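Local coordinates for protein cellobiose 2-epimerase (Caldibacillus thermoamylovorans, PDB 5ZHB) that probably catalyses the reversible C2 epimerisation of cellobiose, converting its reducing-end glucose into mannose, at residues E158-N161 against E165-S168; G148-E151 against Y156-E159; L94-D99 against P104-K109; K142-V147 against E191-L196. All blocks are in the same frame, centred on the assembly; numbering follows the deposited sequence.

Contact 1 of 4, residues E158-N161 against E165-S168; sequences EEFN and EEQS
Phe-160 and Glu-166 form a single beta bridge, their CA atoms 4.3 Å apart, where the chain doubles back after strand 155-160; the hydrogen bonds Gln-167 N to Glu-159 O and Asn-161 N to Glu-165 O, each 3.0 Å, close this short hairpin-like reversal. It belongs to the loops that join the helices of the six-hairpin (alpha/alpha) barrel expected for this family. At the turn, the Asn-161 side chain adds two more bonds to Glu-165. Asn-161 carries its CG between the backbone N and the carbonyl carbon (chi1 64°), which brings the amide to Glu-165. Its OD1 takes the N-H of Glu-165 from well above the carbonyl plane. Its ND2 donates almost straight to Glu-165 OE1, with amide and carboxylate planes 59° apart. Further along, the ring of Phe-160 lies close against Glu-166, Phe-160 CD2 within 3.4 Å of Glu-166 N. The carboxylate of Glu-159 lies beside the Gln-167 amide but is salt-bridged to Arg-108; that of Glu-166 pairs with Lys-157. In the ND2 to OE1 bond, 3.0 Å long, the oxygen lies in the plane of the Asn-161 amide but is itself approached from above the carboxylate plane.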
loop_
_atom_site.group_PDB
_atom_site.type_symbol
_atom_site.label_atom_id
_atom_site.label_comp_id
_atom_site.label_asym_id
_atom_site.label_seq_id
_atom_site.Cartn_x
_atom_site.Cartn_y
_atom_site.Cartn_z
ATOM N N GLU A 158 -5.908 14.310 7.514
ATOM C CA GLU A 158 -6.479 12.982 7.649
ATOM C C GLU A 158 -7.896 12.983 7.061
ATOM O O GLU A 158 -8.066 12.732 5.868
ATOM C CB GLU A 158 -6.426 12.531 9.108
ATOM C CG GLU A 158 -5.013 12.252 9.634
ATOM C CD GLU A 158 -4.395 11.015 8.996
ATOM O OE1 GLU A 158 -5.147 10.032 8.846
ATOM O OE2 GLU A 158 -3.202 11.023 8.674
ATOM N N GLU A 159 -8.906 13.256 7.899
ATOM C CA GLU A 159 -10.290 12.901 7.591
ATOM C C GLU A 159 -11.145 14.170 7.479
ATOM O O GLU A 159 -11.066 15.053 8.339
ATOM C CB GLU A 159 -10.865 11.966 8.653
ATOM C CG GLU A 159 -12.342 11.614 8.481
ATOM C CD GLU A 159 -12.864 10.731 9.603
ATOM O OE1 GLU A 159 -12.116 9.824 9.967
ATOM O OE2 GLU A 159 -13.985 10.939 10.117
ATOM N N PHE A 160 -11.993 14.181 6.429
ATOM C CA PHE A 160 -12.993 15.219 6.180
ATOM C C PHE A 160 -14.357 14.569 5.954
ATOM O O PHE A 160 -14.444 13.387 5.591
ATOM C CB PHE A 160 -12.590 16.030 4.938
ATOM C CG PHE A 160 -11.217 16.676 5.032
ATOM C CD1 PHE A 160 -10.058 15.907 4.912
ATOM C CD2 PHE A 160 -11.076 18.040 5.265
ATOM C CE1 PHE A 160 -8.808 16.497 5.013
ATOM C CE2 PHE A 160 -9.821 18.624 5.348
ATOM C CZ PHE A 160 -8.684 17.836 5.230
ATOM N N ASN A 161 -15.438 15.376 6.088
ATOM C CA ASN A 161 -16.747 14.936 5.645
ATOM C C ASN A 161 -16.800 15.043 4.134
ATOM O O ASN A 161 -15.857 15.536 3.490
ATOM C CB ASN A 161 -17.889 15.665 6.358
ATOM C CG ASN A 161 -17.926 17.151 6.080
ATOM O OD1 ASN A 161 -17.326 17.643 5.110
ATOM N ND2 ASN A 161 -18.692 17.861 6.895
ATOM N N GLU A 165 -14.886 19.262 4.824
ATOM C CA GLU A 165 -14.805 19.977 6.083
ATOM C C GLU A 165 -14.146 19.063 7.112
ATOM O O GLU A 165 -14.643 17.973 7.422
ATOM C CB GLU A 165 -16.202 20.431 6.533
ATOM C CG GLU A 165 -16.963 21.131 5.416
ATOM C CD GLU A 165 -18.473 21.311 5.597
ATOM O OE1 GLU A 165 -19.075 20.821 6.591
ATOM O OE2 GLU A 165 -19.060 21.883 4.645
ATOM N N GLU A 166 -13.002 19.526 7.614
ATOM C CA GLU A 166 -12.150 18.741 8.495
ATOM C C GLU A 166 -12.936 18.220 9.695
ATOM O O GLU A 166 -13.532 19.008 10.427
ATOM C CB GLU A 166 -10.982 19.640 8.915
ATOM C CG GLU A 166 -9.832 18.846 9.519
ATOM C CD GLU A 166 -8.486 19.530 9.474
ATOM O OE1 GLU A 166 -8.422 20.725 9.103
ATOM O OE2 GLU A 166 -7.488 18.825 9.753
ATOM N N GLN A 167 -12.875 16.885 9.870
ATOM C CA GLN A 167 -13.559 16.152 10.926
ATOM C C GLN A 167 -12.543 15.777 12.000
ATOM O O GLN A 167 -11.400 16.230 11.952
ATOM C CB GLN A 167 -14.203 14.863 10.401
ATOM C CG GLN A 167 -15.477 15.072 9.590
ATOM C CD GLN A 167 -16.304 13.817 9.421
ATOM O OE1 GLN A 167 -17.437 13.741 9.905
ATOM N NE2 GLN A 167 -15.764 12.823 8.731
ATOM N N SER A 168 -12.996 15.001 12.996
ATOM C CA SER A 168 -12.112 14.188 13.826
ATOM C C SER A 168 -11.002 13.553 12.983
ATOM O O SER A 168 -11.168 12.428 12.508
ATOM C CB SER A 168 -12.903 13.114 14.531
ATOM O OG SER A 168 -13.304 12.110 13.608
HETATM O O HOH W 1 -19.731 15.999 9.099
#

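Contact 2 of 4, residues G148-E151 against Y156-E159; sequences GFNE and YKEE
Phe-149 lays an edge of its ring over one face of the Tyr-156 ring, CD1 standing above the middle of the tyrosine with Tyr-156 CE1 3.7 Å away. The centroids are 4.8 Å apart and the planes meet at 52°, an edge-to-face pair that is inclined rather than perpendicular. Phe-149 and Tyr-156 are a non-hydrogen-bonded pair of the antiparallel beta hairpin made by strands 149-150 and 155-160, and both side chains leave the same face of the sheet. Phe-149 swings its ring away from its own backbone N (chi1 179°), which carries it across to the partner strand. Beside this pair the backbone is tied by one bond: Lys-157 N donates to Gly-148 O over 2.8 Å, nearly straight although the donor stands above the carbonyl plane. The same oxygen lies 3.4 Å from Tyr-156 CA in a CA-H...O contact. Beyond it the extended chain of Lys-157 runs past Asn-150, its CE 3.7 Å from Asn-150 CB and the two side chains crossing at about a right angle, before NZ goes on to a salt bridge with Glu-166. The aromatic pair sits between helices: the Tyr-156 hydroxyl is hydrogen-bonded to Glu-145 at the end of helix 131-145 and to Arg-208 of helix 203-220, whose side chain also makes a cation-pi contact with Phe-149, while strand 106-110 flanks strand 155-160 on the side away from strand 149-150.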
loop_
_atom_site.group_PDB
_atom_site.type_symbol
_atom_site.label_atom_id
_atom_site.label_comp_id
_atom_site.label_asym_id
_atom_site.label_seq_id
_atom_site.Cartn_x
_atom_site.Cartn_y
_atom_site.Cartn_z
ATOM N N GLY A 148 -6.079 19.164 1.781
ATOM C CA GLY A 148 -5.518 18.041 2.545
ATOM C C GLY A 148 -4.130 18.297 3.155
ATOM O O GLY A 148 -3.515 17.364 3.657
ATOM N N PHE A 149 -3.663 19.563 3.187
ATOM C CA PHE A 149 -2.306 19.886 3.635
ATOM C C PHE A 149 -2.344 21.035 4.638
ATOM O O PHE A 149 -3.022 22.020 4.398
ATOM C CB PHE A 149 -1.370 20.264 2.482
ATOM C CG PHE A 149 0.042 20.638 2.945
ATOM C CD1 PHE A 149 0.908 19.671 3.445
ATOM C CD2 PHE A 149 0.507 21.949 2.850
ATOM C CE1 PHE A 149 2.191 20.000 3.887
ATOM C CE2 PHE A 149 1.802 22.276 3.259
ATOM C CZ PHE A 149 2.636 21.303 3.790
ATOM N N ASN A 150 -1.667 20.857 5.785
ATOM C CA ASN A 150 -1.567 21.873 6.808
ATOM C C ASN A 150 -0.248 22.652 6.671
ATOM O O ASN A 150 0.796 22.171 7.088
ATOM C CB ASN A 150 -1.719 21.212 8.159
ATOM C CG ASN A 150 -1.855 22.226 9.252
ATOM O OD1 ASN A 150 -1.424 23.368 9.070
ATOM N ND2 ASN A 150 -2.417 21.809 10.374
ATOM N N GLU A 151 -0.316 23.871 6.118
ATOM C CA GLU A 151 0.805 24.806 6.056
ATOM C C GLU A 151 1.485 25.055 7.401
ATOM O O GLU A 151 2.694 25.254 7.477
ATOM C CB GLU A 151 0.296 26.175 5.626
ATOM C CG GLU A 151 0.079 26.248 4.124
ATOM C CD GLU A 151 1.412 26.095 3.437
ATOM O OE1 GLU A 151 2.379 26.723 3.924
ATOM O OE2 GLU A 151 1.489 25.350 2.443
ATOM N N TYR A 156 0.446 16.540 5.994
ATOM C CA TYR A 156 -0.810 16.197 5.355
ATOM C C TYR A 156 -1.828 15.861 6.436
ATOM O O TYR A 156 -1.510 15.399 7.531
ATOM C CB TYR A 156 -0.527 15.150 4.271
ATOM C CG TYR A 156 0.250 15.748 3.115
ATOM C CD1 TYR A 156 -0.406 16.382 2.066
ATOM C CD2 TYR A 156 1.654 15.745 3.106
ATOM C CE1 TYR A 156 0.310 16.964 1.037
ATOM C CE2 TYR A 156 2.367 16.339 2.082
ATOM C CZ TYR A 156 1.695 16.908 1.016
ATOM O OH TYR A 156 2.363 17.554 0.013
ATOM N N LYS A 157 -3.087 16.130 6.097
ATOM C CA LYS A 157 -4.208 15.965 6.983
ATOM C C LYS A 157 -4.827 14.579 6.769
ATOM O O LYS A 157 -4.291 13.760 6.020
ATOM C CB LYS A 157 -5.147 17.146 6.698
ATOM C CG LYS A 157 -4.660 18.519 7.159
ATOM C CD LYS A 157 -5.750 19.574 6.983
ATOM C CE LYS A 157 -5.339 20.941 7.440
ATOM N NZ LYS A 157 -6.497 21.848 7.451
ATOM N N GLU A 158 -5.908 14.310 7.514
ATOM C CA GLU A 158 -6.479 12.982 7.649
ATOM C C GLU A 158 -7.896 12.983 7.061
ATOM O O GLU A 158 -8.066 12.732 5.868
ATOM C CB GLU A 158 -6.426 12.531 9.108
ATOM C CG GLU A 158 -5.013 12.252 9.634
ATOM C CD GLU A 158 -4.395 11.015 8.996
ATOM O OE1 GLU A 158 -5.147 10.032 8.846
ATOM O OE2 GLU A 158 -3.202 11.023 8.674
ATOM N N GLU A 159 -8.906 13.256 7.899
ATOM C CA GLU A 159 -10.290 12.901 7.591
ATOM C C GLU A 159 -11.145 14.170 7.479
ATOM O O GLU A 159 -11.066 15.053 8.339
ATOM C CB GLU A 159 -10.865 11.966 8.653
ATOM C CG GLU A 159 -12.342 11.614 8.481
ATOM C CD GLU A 159 -12.864 10.731 9.603
ATOM O OE1 GLU A 159 -12.116 9.824 9.967
ATOM O OE2 GLU A 159 -13.985 10.939 10.117
#

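Contact 3 of 4, residues L94-D99 against P104-K109; sequences LYWMVD and PSDDRK
Tyr-95 turns its ring beside its own backbone N (chi1 -72°), bringing one face under Pro-104, whereas Trp-96 and Asp-106 each hold CG opposite the backbone N (chi1 -169° and -174°) and run side by side. Pro-104 CB stands over the centre of the tyrosine ring, 3.8 Å from the centroid, in a CH-pi contact, and its CG comes within 3.5 Å of Tyr-95 CE2. Asp-107 and Lys-109 approach the same ring obliquely. The two segments pair antiparallel, with classic beta bulges: Trp-96 and Met-97 face Asp-106, and Ser-105 and Asp-106 face Met-97. Met-97 N donates to Asp-106 O at 3.0 Å, and Trp-96 N adds weak bonds to Asp-106 O and Arg-108 O. In return, Met-97 O receives Ser-105 N at 3.1 Å and Asp-106 N at 3.2 Å, both from one face of its plane. Trp-96 CD1 meets Asp-106 OD2 at 3.5 Å, and its ring also packs against those of Trp-371 and His-110. In the conformer described here, one of two modelled, Arg-108 grips Asp-106 side-on through NE and NH2, each nitrogen on the syn lone pair of a different oxygen; NH1 goes to Glu-159. Such a bidentate pairing would fix the rotation of the carboxylate and offset its charge beside the indole, although the cation-pi contact of Arg-108 with Trp-96 is long and at most weak.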
loop_
_atom_site.group_PDB
_atom_site.type_symbol
_atom_site.label_atom_id
_atom_site.label_comp_id
_atom_site.label_asym_id
_atom_site.label_seq_id
_atom_site.Cartn_x
_atom_site.Cartn_y
_atom_site.Cartn_z
ATOM N N LEU A 94 -12.562 10.892 -3.772
ATOM C CA LEU A 94 -13.029 9.516 -3.707
ATOM C C LEU A 94 -13.733 9.291 -2.388
ATOM O O LEU A 94 -13.209 9.661 -1.352
ATOM C CB LEU A 94 -11.871 8.527 -3.835
ATOM C CG LEU A 94 -10.934 8.698 -5.031
ATOM C CD1 LEU A 94 -9.876 7.598 -5.002
ATOM C CD2 LEU A 94 -11.696 8.670 -6.342
ATOM N N TYR A 95 -14.940 8.711 -2.460
ATOM C CA TYR A 95 -15.640 8.189 -1.301
ATOM C C TYR A 95 -14.812 7.120 -0.591
ATOM O O TYR A 95 -14.089 6.366 -1.235
ATOM C CB TYR A 95 -16.954 7.591 -1.825
ATOM C CG TYR A 95 -17.978 8.615 -2.282
ATOM C CD1 TYR A 95 -18.274 9.744 -1.519
ATOM C CD2 TYR A 95 -18.672 8.438 -3.475
ATOM C CE1 TYR A 95 -19.241 10.661 -1.926
ATOM C CE2 TYR A 95 -19.637 9.340 -3.891
ATOM C CZ TYR A 95 -19.949 10.431 -3.101
ATOM O OH TYR A 95 -20.862 11.338 -3.552
ATOM N N TRP A 96 -15.032 6.984 0.718
ATOM C CA TRP A 96 -14.422 5.923 1.501
ATOM C C TRP A 96 -15.024 4.546 1.203
ATOM O O TRP A 96 -14.296 3.543 1.099
ATOM C CB TRP A 96 -14.576 6.262 2.979
ATOM C CG TRP A 96 -13.787 5.401 3.926
ATOM C CD1 TRP A 96 -14.271 4.506 4.834
ATOM C CD2 TRP A 96 -12.350 5.431 4.109
ATOM N NE1 TRP A 96 -13.234 3.975 5.560
ATOM C CE2 TRP A 96 -12.050 4.524 5.140
ATOM C CE3 TRP A 96 -11.302 6.119 3.491
ATOM C CZ2 TRP A 96 -10.747 4.301 5.579
ATOM C CZ3 TRP A 96 -10.011 5.874 3.905
ATOM C CH2 TRP A 96 -9.739 4.994 4.953
ATOM N N MET A 97 -16.357 4.497 1.096
ATOM C CA MET A 97 -17.060 3.276 0.727
ATOM C C MET A 97 -18.247 3.619 -0.173
ATOM O O MET A 97 -18.845 4.693 -0.058
ATOM C CB MET A 97 -17.636 2.530 1.940
ATOM C CG MET A 97 -16.629 1.918 2.916
ATOM S SD MET A 97 -15.845 0.375 2.380
ATOM C CE MET A 97 -17.255 -0.646 1.933
ATOM N N VAL A 98 -18.582 2.669 -1.048
ATOM C CA VAL A 98 -19.855 2.643 -1.751
ATOM C C VAL A 98 -20.507 1.282 -1.525
ATOM O O VAL A 98 -19.858 0.335 -1.114
ATOM C CB VAL A 98 -19.704 2.988 -3.245
ATOM C CG1 VAL A 98 -19.201 4.416 -3.451
ATOM C CG2 VAL A 98 -18.817 1.988 -3.981
ATOM N N ASP A 99 -21.823 1.189 -1.777
ATOM C CA ASP A 99 -22.545 -0.061 -1.638
ATOM C C ASP A 99 -22.294 -0.853 -2.908
ATOM O O ASP A 99 -21.641 -0.369 -3.820
ATOM C CB ASP A 99 -24.018 0.178 -1.313
ATOM C CG ASP A 99 -24.837 0.823 -2.424
ATOM O OD1 ASP A 99 -24.346 0.896 -3.561
ATOM O OD2 ASP A 99 -25.957 1.289 -2.129
ATOM N N PRO A 104 -22.997 5.922 -2.656
ATOM C CA PRO A 104 -22.137 6.248 -1.518
ATOM C C PRO A 104 -22.710 5.644 -0.246
ATOM O O PRO A 104 -23.887 5.845 0.038
ATOM C CB PRO A 104 -22.117 7.790 -1.450
ATOM C CG PRO A 104 -22.773 8.246 -2.722
ATOM C CD PRO A 104 -23.567 7.101 -3.304
ATOM N N SER A 105 -21.879 4.938 0.536
ATOM C CA SER A 105 -22.293 4.379 1.813
ATOM C C SER A 105 -21.496 4.982 2.964
ATOM O O SER A 105 -21.993 5.055 4.076
ATOM C CB SER A 105 -22.176 2.864 1.795
ATOM O OG SER A 105 -20.838 2.455 1.520
ATOM N N ASP A 106 -20.199 5.285 2.741
ATOM C CA ASP A 106 -19.401 6.061 3.675
ATOM C C ASP A 106 -18.722 7.157 2.855
ATOM O O ASP A 106 -17.776 6.916 2.104
ATOM C CB ASP A 106 -18.447 5.230 4.524
ATOM C CG ASP A 106 -17.701 5.989 5.625
ATOM O OD1 ASP A 106 -17.609 7.253 5.581
ATOM O OD2 ASP A 106 -17.218 5.331 6.540
ATOM N N ASP A 107 -19.324 8.344 2.914
ATOM C CA ASP A 107 -19.010 9.407 1.985
ATOM C C ASP A 107 -17.930 10.347 2.530
ATOM O O ASP A 107 -17.706 11.416 1.951
ATOM C CB ASP A 107 -20.270 10.172 1.614
ATOM C CG ASP A 107 -20.950 10.918 2.751
ATOM O OD1 ASP A 107 -20.432 10.922 3.878
ATOM O OD2 ASP A 107 -22.018 11.482 2.491
ATOM N N ARG A 108 -17.274 9.958 3.632
ATOM C CA ARG A 108 -16.121 10.698 4.122
ATOM C C ARG A 108 -15.001 10.759 3.074
ATOM O O ARG A 108 -14.851 9.895 2.212
ATOM C CB ARG A 108 -15.627 10.088 5.432
ATOM C CG ARG A 108 -16.566 10.411 6.578
ATOM C CD ARG A 108 -16.064 9.831 7.868
ATOM N NE ARG A 108 -15.809 8.397 7.685
ATOM C CZ ARG A 108 -15.343 7.593 8.631
ATOM N NH1 ARG A 108 -15.075 8.076 9.829
ATOM N NH2 ARG A 108 -15.176 6.313 8.363
ATOM N N LYS A 109 -14.194 11.808 3.176
ATOM C CA LYS A 109 -13.117 12.069 2.240
ATOM C C LYS A 109 -11.810 12.051 3.035
ATOM O O LYS A 109 -11.582 12.918 3.883
ATOM C CB LYS A 109 -13.348 13.468 1.666
ATOM C CG LYS A 109 -14.587 13.621 0.818
ATOM C CD LYS A 109 -14.641 12.863 -0.493
ATOM C CE LYS A 109 -16.025 12.901 -1.103
ATOM N NZ LYS A 109 -16.427 14.241 -1.598
#

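Contact 4 of 4, residues K142-V147 against E191-L196; sequences KLIETV and EAYTNL
Ile-144 and Glu-145 meet Tyr-193 where the last turn of helix 131-145 faces helix 183-199, a helix-to-helix contact of the (alpha/alpha) barrel carried by one long aromatic side chain. The helices are well separated here, since Ile-144 CA and Tyr-193 CA, the nearest pair, stand 10.6 Å apart, and the tyrosine spans the gap. The polar interaction is a short hydrogen bond: Tyr-193 OH donates to Glu-145 OE2, which lies at the edge of the ring, near its plane, and accepts the hydrogen bond on its anti lone pair. Carboxylate and ring planes are 59° apart. Glu-145 bends at chi2 (-54°), which curls the carboxylate back toward the hydroxyl. The same OE2 is hydrogen-bonded to the hydroxyl of Tyr-156, so two phenols converge on one oxygen; this would probably favour the ionised carboxylate. The apolar part is small: Ile-144 points CG2 at the end of the ring, 4.3 Å from Tyr-193 CZ. The rest of the phenol is lined by Leu-205, Ile-209 and Leu-212 of helix 203-220, and Tyr-141 meets it edge-to-face. Within segment 142-147, Thr-146 is the first residue to leave the helix, and its OG1 bonds to Lys-142 O at 2.7 Å. Across the interface the hydroxyl has Glu-145 OE2 at 2.5 Å as its acceptor, and the methyl Ile-144 CG2 packs 3.3 Å from the same Tyr-193 OH.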
loop_
_atom_site.group_PDB
_atom_site.type_symbol
_atom_site.label_atom_id
_atom_site.label_comp_id
_atom_site.label_asym_id
_atom_site.label_seq_id
_atom_site.Cartn_x
_atom_site.Cartn_y
_atom_site.Cartn_z
ATOM N N LYS A 142 -4.404 18.042 -6.483
ATOM C CA LYS A 142 -4.739 19.417 -6.144
ATOM C C LYS A 142 -5.464 19.467 -4.797
ATOM O O LYS A 142 -5.174 20.304 -3.938
ATOM C CB LYS A 142 -5.488 19.959 -7.368
ATOM C CG LYS A 142 -5.411 21.470 -7.582
ATOM C CD LYS A 142 -6.598 22.275 -7.071
ATOM C CE LYS A 142 -6.228 23.679 -6.659
ATOM N NZ LYS A 142 -5.354 24.375 -7.616
ATOM N N LEU A 143 -6.406 18.534 -4.593
ATOM C CA LEU A 143 -7.118 18.453 -3.336
ATOM C C LEU A 143 -6.145 18.225 -2.187
ATOM O O LEU A 143 -6.258 18.860 -1.156
ATOM C CB LEU A 143 -8.178 17.350 -3.421
ATOM C CG LEU A 143 -9.397 17.693 -4.283
ATOM C CD1 LEU A 143 -10.272 16.493 -4.547
ATOM C CD2 LEU A 143 -10.189 18.795 -3.593
ATOM N N ILE A 144 -5.216 17.277 -2.366
ATOM C CA ILE A 144 -4.340 16.864 -1.285
ATOM C C ILE A 144 -3.439 18.041 -0.930
ATOM O O ILE A 144 -3.134 18.240 0.233
ATOM C CB ILE A 144 -3.519 15.605 -1.656
ATOM C CG1 ILE A 144 -4.428 14.362 -1.935
ATOM C CG2 ILE A 144 -2.503 15.301 -0.555
ATOM C CD1 ILE A 144 -3.775 13.293 -2.803
ATOM N N GLU A 145 -3.011 18.783 -1.953
ATOM C CA GLU A 145 -2.068 19.883 -1.772
ATOM C C GLU A 145 -2.729 21.113 -1.155
ATOM O O GLU A 145 -2.030 21.948 -0.582
ATOM C CB GLU A 145 -1.422 20.268 -3.107
ATOM C CG GLU A 145 -0.352 19.288 -3.588
ATOM C CD GLU A 145 0.727 19.057 -2.551
ATOM O OE1 GLU A 145 1.409 20.060 -2.287
ATOM O OE2 GLU A 145 0.887 17.953 -1.968
ATOM N N THR A 146 -4.056 21.234 -1.268
ATOM C CA THR A 146 -4.754 22.416 -0.772
ATOM C C THR A 146 -5.514 22.061 0.502
ATOM O O THR A 146 -5.018 22.263 1.619
ATOM C CB THR A 146 -5.654 22.975 -1.873
ATOM O OG1 THR A 146 -6.588 21.990 -2.321
ATOM C CG2 THR A 146 -4.811 23.490 -3.029
ATOM N N VAL A 147 -6.707 21.469 0.343
ATOM C CA VAL A 147 -7.531 21.176 1.496
ATOM C C VAL A 147 -6.898 20.070 2.357
ATOM O O VAL A 147 -7.099 20.065 3.566
ATOM C CB VAL A 147 -8.983 20.890 1.046
ATOM C CG1 VAL A 147 -9.107 19.620 0.220
ATOM C CG2 VAL A 147 -9.939 20.851 2.226
ATOM N N GLU A 191 4.192 7.584 -1.891
ATOM C CA GLU A 191 4.076 6.504 -2.860
ATOM C C GLU A 191 3.336 7.009 -4.102
ATOM O O GLU A 191 3.758 6.779 -5.216
ATOM C CB GLU A 191 3.330 5.367 -2.160
ATOM C CG GLU A 191 2.878 4.213 -3.045
ATOM C CD GLU A 191 1.996 3.260 -2.254
ATOM O OE1 GLU A 191 0.987 3.730 -1.687
ATOM O OE2 GLU A 191 2.341 2.083 -2.148
ATOM N N ALA A 192 2.180 7.645 -3.885
ATOM C CA ALA A 192 1.353 8.137 -4.973
ATOM C C ALA A 192 2.093 9.185 -5.812
ATOM O O ALA A 192 2.101 9.155 -7.047
ATOM C CB ALA A 192 0.117 8.718 -4.342
ATOM N N TYR A 193 2.716 10.124 -5.120
ATOM C CA TYR A 193 3.388 11.228 -5.787
ATOM C C TYR A 193 4.598 10.746 -6.575
ATOM O O TYR A 193 4.883 11.320 -7.618
ATOM C CB TYR A 193 3.846 12.283 -4.783
ATOM C CG TYR A 193 2.755 13.210 -4.261
ATOM C CD1 TYR A 193 1.405 12.963 -4.501
ATOM C CD2 TYR A 193 3.094 14.338 -3.526
ATOM C CE1 TYR A 193 0.432 13.824 -4.036
ATOM C CE2 TYR A 193 2.127 15.213 -3.060
ATOM C CZ TYR A 193 0.791 14.966 -3.334
ATOM O OH TYR A 193 -0.160 15.823 -2.831
ATOM N N THR A 194 5.316 9.728 -6.067
ATOM C CA THR A 194 6.368 9.081 -6.850
ATOM C C THR A 194 5.842 8.640 -8.215
ATOM O O THR A 194 6.483 8.890 -9.250
ATOM C CB THR A 194 6.949 7.894 -6.094
ATOM O OG1 THR A 194 7.460 8.483 -4.907
ATOM C CG2 THR A 194 8.086 7.205 -6.828
ATOM N N ASN A 195 4.666 8.006 -8.225
ATOM C CA ASN A 195 4.089 7.461 -9.450
ATOM C C ASN A 195 3.609 8.584 -10.372
ATOM O O ASN A 195 3.687 8.458 -11.615
ATOM C CB ASN A 195 3.023 6.414 -9.122
ATOM C CG ASN A 195 3.049 5.234 -10.057
ATOM O OD1 ASN A 195 4.125 4.695 -10.370
ATOM N ND2 ASN A 195 1.880 4.808 -10.527
ATOM N N LEU A 196 3.128 9.673 -9.766
ATOM C CA LEU A 196 2.644 10.820 -10.523
ATOM C C LEU A 196 3.830 11.444 -11.263
ATOM O O LEU A 196 3.731 11.772 -12.447
ATOM C CB LEU A 196 1.931 11.814 -9.608
ATOM C CG LEU A 196 1.350 13.073 -10.273
ATOM C CD1 LEU A 196 0.396 12.776 -11.426
ATOM C CD2 LEU A 196 0.651 13.940 -9.256
#

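In the fold
Strand 155-160 connects the first three contacts: contact 2 uses its beginning, contact 1 its end, and strand 106-110 of contact 3 pairs with it on the side away from strand 149-150, with Phe-160 N 2.9 Å from Lys-109 O. Charges stitch them further, since Lys-157 NZ reaches Glu-166 OE1 at 2.8 Å and Arg-108 NH1 reaches Glu-159 OE2 at 3.1 Å. Contact 4 lies on the adjoining helices, its centre about 11 Å from that of contact 2, and joins it where Tyr-156 OH meets Glu-145 OE2 at 2.5 Å. Contacts 3 and 4 do not touch, their nearest atoms being about 6 Å apart. Contacts 2 and 4 thus link the three-stranded sheet to helices 131-145 and 183-199.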